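Local atomic coordinates of ammonium transporter (Kuenenia stuttgartiensis, PDB entry 6EU6), a protein that belongs to the ammonium transporter family and probably senses ammonium at the membrane, passing the signal to a histidine kinase. Residues T168-I173 and F221-G226; F214-G219 and A272-L277. One frame throughout, in Å; residues are numbered along the deposited sequence.

Contact 1 of 2, residues T168-I173 and F221-G226; sequences TVVHSI and FGFNGG
H171, whose NE2 approaches the F223 ring obliquely, is held at its other ring nitrogen: ND1 is hydrogen-bonded to ND1 of H326. The pair is consistent with the twin-histidine motif of the ammonium transporter family, which lines the pore in relatives. Imidazole suits the place because one nitrogen can join the pair while the rest of the ring packs against carbon. With CG set beside the backbone N (chi1 -71°), the ring reaches toward F223, and NE2 lies 3.7 Å from F223 CE1. The two rings meet obliquely, their planes at 41° and their centroids 5.3 Å apart.

V170, like H171, meets F223 from the opposite direction. Its CG1 lies near the plane of the phenyl ring, 3.8 Å from F223 CZ at the edge. The same methyl sits over the centre of the H171 ring, 3.9 Å above its plane, and thus backs the imidazole. A branched residue fits here, touching two rings at once without polar demands. F223 bridges a wide gap, since V170 CA and F223 CA are 10.6 Å apart; CG anti to the backbone N (chi1 -153°) sends the ring across it. H171 lies within a wider pi-type turn, marked by I173 N bonding to T168 O at 3.0 Å.

F223 also stacks on F103, a pairing consistent with the phenylalanine gate of Amt proteins. Helix 93-114 carries F103 and also packs on V170, helix 2-34 touches F223, and helix 121-144 lies against T168, V169 and I173.

Contact 2 of 2, residues F214-G219 and A272-L277; sequences FFLWFG and AILAGL
The indole of W217 is the one flat group in this contact, and two aliphatic methyls approach it obliquely from helix 266-280: L277 CD1 near its root and I273 CG2 near its six-membered ring. F221 of the same chain and F21 of the second subunit also meet the indole. The setting is a near-parallel pair of helices in the all-helical Amt fold: the segments run in the same direction at 13°, with axes 10.6 Å apart. At that spacing leucine, isoleucine and tryptophan side chains are long enough to meet between the backbones.

W217 has its CG anti to the backbone N (chi1 -177°), a setting that sends the indole out roughly across the axis of its own helix and not straight at its neighbour. I273 CG2 reaches the benzene part of the ring system, 4.0 Å from W217 CE3, and the two side chains slant past each other. L277 crosses W217 at about a right angle; its CD1 comes to 3.9 Å from W217 CB and equally close to W217 CA, bringing it down to the helix backbone. Here the backbones of the two segments are closest, W217 CA and L277 CA being 7.2 Å apart. A tryptophan suits a buried place of this kind because its broad carbon surface packs against the methyls while its single polar atom, NE1, is hydrogen-bonded to N243 OD1 on helix 234-261.

At the residue before W217, leucine meets leucine, with L274 about one turn before L277. L216 and L274 approach at a slant, and the terminal methyl L216 CD1 lies 3.9 Å from both L274 CD1 and L274 CD2.

In the fold
Helix 206-226 serves both contacts: its residues 214-219 pack on helix 266-280, and its next turns, 221-226, face helix 167-185. The contact centres are about 11 Å apart. W220, the residue between the two segments, connects them, touching L274 and L277 of contact 2 and meeting F223 of contact 1 edge-to-face. Contact 1 is the more central, about 7 Å from the centre of the chain against 11 Å for contact 2, and it holds the histidine expected to line the pore. The second subunit packs on W217 of contact 2 and F221 of contact 1. Helix 167-185 also carries I183 of the nonyl maltoside pocket, while a bound dodecyl maltoside lies about 12 Å from the I273 side chain.

Contact 1 of 2, residues T168-I173 and F221-G226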
# COMPACT_ATOMS: atom_id res chain seq x y z
N THR A 168 -23.48 6.91 6.31
CA THR A 168 -24.74 6.51 5.76
C THR A 168 -24.64 6.39 4.23
O THR A 168 -24.98 5.36 3.67
CB THR A 168 -25.88 7.51 6.17
OG1 THR A 168 -26.11 7.41 7.59
CG2 THR A 168 -27.14 7.12 5.51
N VAL A 169 -24.14 7.41 3.59
CA VAL A 169 -24.20 7.50 2.12
C VAL A 169 -23.43 6.32 1.46
O VAL A 169 -23.91 5.72 0.49
CB VAL A 169 -23.64 8.83 1.67
CG1 VAL A 169 -23.56 8.91 0.11
CG2 VAL A 169 -24.57 9.95 2.12
N VAL A 170 -22.27 5.99 2.02
CA VAL A 170 -21.50 4.84 1.57
C VAL A 170 -21.84 3.57 2.36
O VAL A 170 -22.26 2.56 1.82
CB VAL A 170 -19.99 5.17 1.59
CG1 VAL A 170 -19.15 3.93 1.22
CG2 VAL A 170 -19.71 6.28 0.55
N HIS A 171 -21.61 3.59 3.67
CA HIS A 171 -21.51 2.39 4.41
C HIS A 171 -22.87 1.81 4.74
O HIS A 171 -23.14 0.66 4.48
CB HIS A 171 -20.64 2.73 5.63
CG HIS A 171 -19.21 2.94 5.24
ND1 HIS A 171 -18.41 1.94 4.74
CD2 HIS A 171 -18.44 4.05 5.27
CE1 HIS A 171 -17.22 2.41 4.48
NE2 HIS A 171 -17.22 3.70 4.75
N SER A 172 -23.77 2.58 5.35
CA SER A 172 -25.13 2.02 5.62
C SER A 172 -25.85 1.65 4.35
O SER A 172 -26.46 0.55 4.23
CB SER A 172 -25.97 2.92 6.51
OG SER A 172 -25.35 2.98 7.78
N ILE A 173 -25.76 2.51 3.35
CA ILE A 173 -26.40 2.19 2.08
C ILE A 173 -25.92 0.87 1.51
O ILE A 173 -26.72 0.01 1.12
CB ILE A 173 -26.16 3.34 1.08
CG1 ILE A 173 -27.04 4.55 1.49
CG2 ILE A 173 -26.47 2.91 -0.36
CD1 ILE A 173 -28.54 4.43 1.12
N PHE A 221 -8.01 6.77 6.07
CA PHE A 221 -7.35 8.05 6.18
C PHE A 221 -7.63 8.96 5.00
O PHE A 221 -7.91 10.21 5.17
CB PHE A 221 -5.82 7.93 6.40
CG PHE A 221 -5.41 7.29 7.72
CD1 PHE A 221 -6.17 7.46 8.89
CD2 PHE A 221 -4.30 6.47 7.79
CE1 PHE A 221 -5.77 6.87 10.07
CE2 PHE A 221 -3.93 5.85 8.98
CZ PHE A 221 -4.67 6.08 10.11
N GLY A 222 -7.56 8.37 3.79
CA GLY A 222 -7.91 9.12 2.59
C GLY A 222 -9.42 9.37 2.50
O GLY A 222 -9.89 10.41 2.06
N PHE A 223 -10.17 8.35 2.86
CA PHE A 223 -11.65 8.46 2.82
C PHE A 223 -12.13 9.65 3.61
O PHE A 223 -12.87 10.52 3.08
CB PHE A 223 -12.18 7.13 3.35
CG PHE A 223 -13.51 6.75 2.84
CD1 PHE A 223 -14.65 7.18 3.54
CD2 PHE A 223 -13.64 5.82 1.86
CE1 PHE A 223 -15.91 6.77 3.10
CE2 PHE A 223 -14.90 5.47 1.36
CZ PHE A 223 -16.02 5.98 1.99
N ASN A 224 -11.60 9.78 4.84
CA ASN A 224 -11.93 10.89 5.73
C ASN A 224 -11.19 12.20 5.41
O ASN A 224 -11.80 13.23 5.20
CB ASN A 224 -11.68 10.51 7.19
CG ASN A 224 -12.81 9.63 7.76
OD1 ASN A 224 -12.75 8.44 7.78
ND2 ASN A 224 -13.81 10.27 8.29
N GLY A 225 -9.86 12.15 5.39
CA GLY A 225 -9.08 13.33 5.05
C GLY A 225 -9.43 13.95 3.72
O GLY A 225 -9.43 15.17 3.58
N GLY A 226 -9.59 13.12 2.71
CA GLY A 226 -9.91 13.59 1.35
C GLY A 226 -11.27 14.30 1.34
O GLY A 226 -11.53 15.20 0.47

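Contact 2 of 2, residues F214-G219 and A272-L277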
# COMPACT_ATOMS: atom_id res chain seq x y z
N PHE A 214 -5.60 -3.60 8.22
CA PHE A 214 -4.64 -2.51 8.07
C PHE A 214 -4.80 -1.70 6.79
O PHE A 214 -4.69 -0.47 6.80
CB PHE A 214 -3.22 -3.01 8.20
CG PHE A 214 -2.72 -3.17 9.61
CD1 PHE A 214 -2.54 -2.07 10.46
CD2 PHE A 214 -2.32 -4.44 10.06
CE1 PHE A 214 -2.01 -2.26 11.77
CE2 PHE A 214 -1.78 -4.60 11.37
CZ PHE A 214 -1.61 -3.49 12.16
N PHE A 215 -5.04 -2.38 5.66
CA PHE A 215 -5.25 -1.67 4.43
C PHE A 215 -6.48 -0.79 4.48
O PHE A 215 -6.52 0.31 3.92
CB PHE A 215 -5.52 -2.61 3.25
CG PHE A 215 -4.31 -3.21 2.68
CD1 PHE A 215 -3.37 -2.41 2.08
CD2 PHE A 215 -4.15 -4.60 2.66
CE1 PHE A 215 -2.22 -2.98 1.52
CE2 PHE A 215 -3.01 -5.17 2.15
CZ PHE A 215 -2.03 -4.35 1.61
N LEU A 216 -7.54 -1.34 5.08
CA LEU A 216 -8.79 -0.59 5.18
C LEU A 216 -8.61 0.64 6.02
O LEU A 216 -9.09 1.73 5.67
CB LEU A 216 -9.90 -1.48 5.72
CG LEU A 216 -10.39 -2.57 4.72
CD1 LEU A 216 -11.36 -3.53 5.42
CD2 LEU A 216 -11.07 -1.97 3.53
N TRP A 217 -7.93 0.44 7.14
CA TRP A 217 -7.67 1.55 8.10
C TRP A 217 -6.84 2.68 7.40
O TRP A 217 -7.16 3.89 7.44
CB TRP A 217 -7.00 0.92 9.31
CG TRP A 217 -6.65 1.77 10.54
CD1 TRP A 217 -6.45 3.11 10.61
CD2 TRP A 217 -6.45 1.27 11.85
NE1 TRP A 217 -6.06 3.47 11.90
CE2 TRP A 217 -6.07 2.36 12.68
CE3 TRP A 217 -6.49 0.01 12.40
CZ2 TRP A 217 -5.78 2.21 14.02
CZ3 TRP A 217 -6.19 -0.15 13.74
CH2 TRP A 217 -5.85 0.96 14.54
N PHE A 218 -5.76 2.27 6.74
CA PHE A 218 -4.96 3.16 5.93
C PHE A 218 -5.79 3.88 4.91
O PHE A 218 -5.77 5.08 4.84
CB PHE A 218 -3.90 2.37 5.21
CG PHE A 218 -3.14 3.15 4.23
CD1 PHE A 218 -2.01 3.88 4.63
CD2 PHE A 218 -3.45 3.09 2.91
CE1 PHE A 218 -1.26 4.58 3.70
CE2 PHE A 218 -2.75 3.83 1.95
CZ PHE A 218 -1.64 4.58 2.35
N GLY A 219 -6.53 3.15 4.11
CA GLY A 219 -7.44 3.78 3.17
C GLY A 219 -8.45 4.76 3.75
O GLY A 219 -8.77 5.78 3.11
N ALA A 272 -15.18 -4.83 15.26
CA ALA A 272 -15.28 -3.65 16.03
C ALA A 272 -14.40 -2.50 15.46
O ALA A 272 -14.82 -1.35 15.47
CB ALA A 272 -14.93 -3.98 17.46
N ILE A 273 -13.14 -2.83 15.06
CA ILE A 273 -12.24 -1.87 14.49
C ILE A 273 -12.87 -1.24 13.26
O ILE A 273 -12.94 -0.02 13.15
CB ILE A 273 -10.87 -2.52 14.18
CG1 ILE A 273 -10.21 -2.85 15.53
CG2 ILE A 273 -10.05 -1.54 13.37
CD1 ILE A 273 -9.01 -3.76 15.43
N LEU A 274 -13.34 -2.08 12.34
CA LEU A 274 -13.90 -1.55 11.13
C LEU A 274 -15.19 -0.73 11.38
O LEU A 274 -15.41 0.29 10.72
CB LEU A 274 -14.16 -2.68 10.14
CG LEU A 274 -13.05 -3.55 9.61
CD1 LEU A 274 -13.64 -4.33 8.42
CD2 LEU A 274 -11.90 -2.71 9.17
N ALA A 275 -16.04 -1.20 12.31
CA ALA A 275 -17.24 -0.44 12.70
C ALA A 275 -16.90 0.92 13.27
O ALA A 275 -17.54 1.91 12.96
CB ALA A 275 -18.11 -1.21 13.68
N GLY A 276 -15.83 1.02 14.03
CA GLY A 276 -15.42 2.32 14.49
C GLY A 276 -14.95 3.26 13.41
O GLY A 276 -15.27 4.45 13.48
N LEU A 277 -14.21 2.71 12.43
CA LEU A 277 -13.87 3.42 11.26
C LEU A 277 -15.11 3.95 10.51
O LEU A 277 -15.16 5.11 10.15
CB LEU A 277 -12.92 2.64 10.39
CG LEU A 277 -11.48 2.54 11.00
CD1 LEU A 277 -10.72 1.33 10.47
CD2 LEU A 277 -10.65 3.81 10.81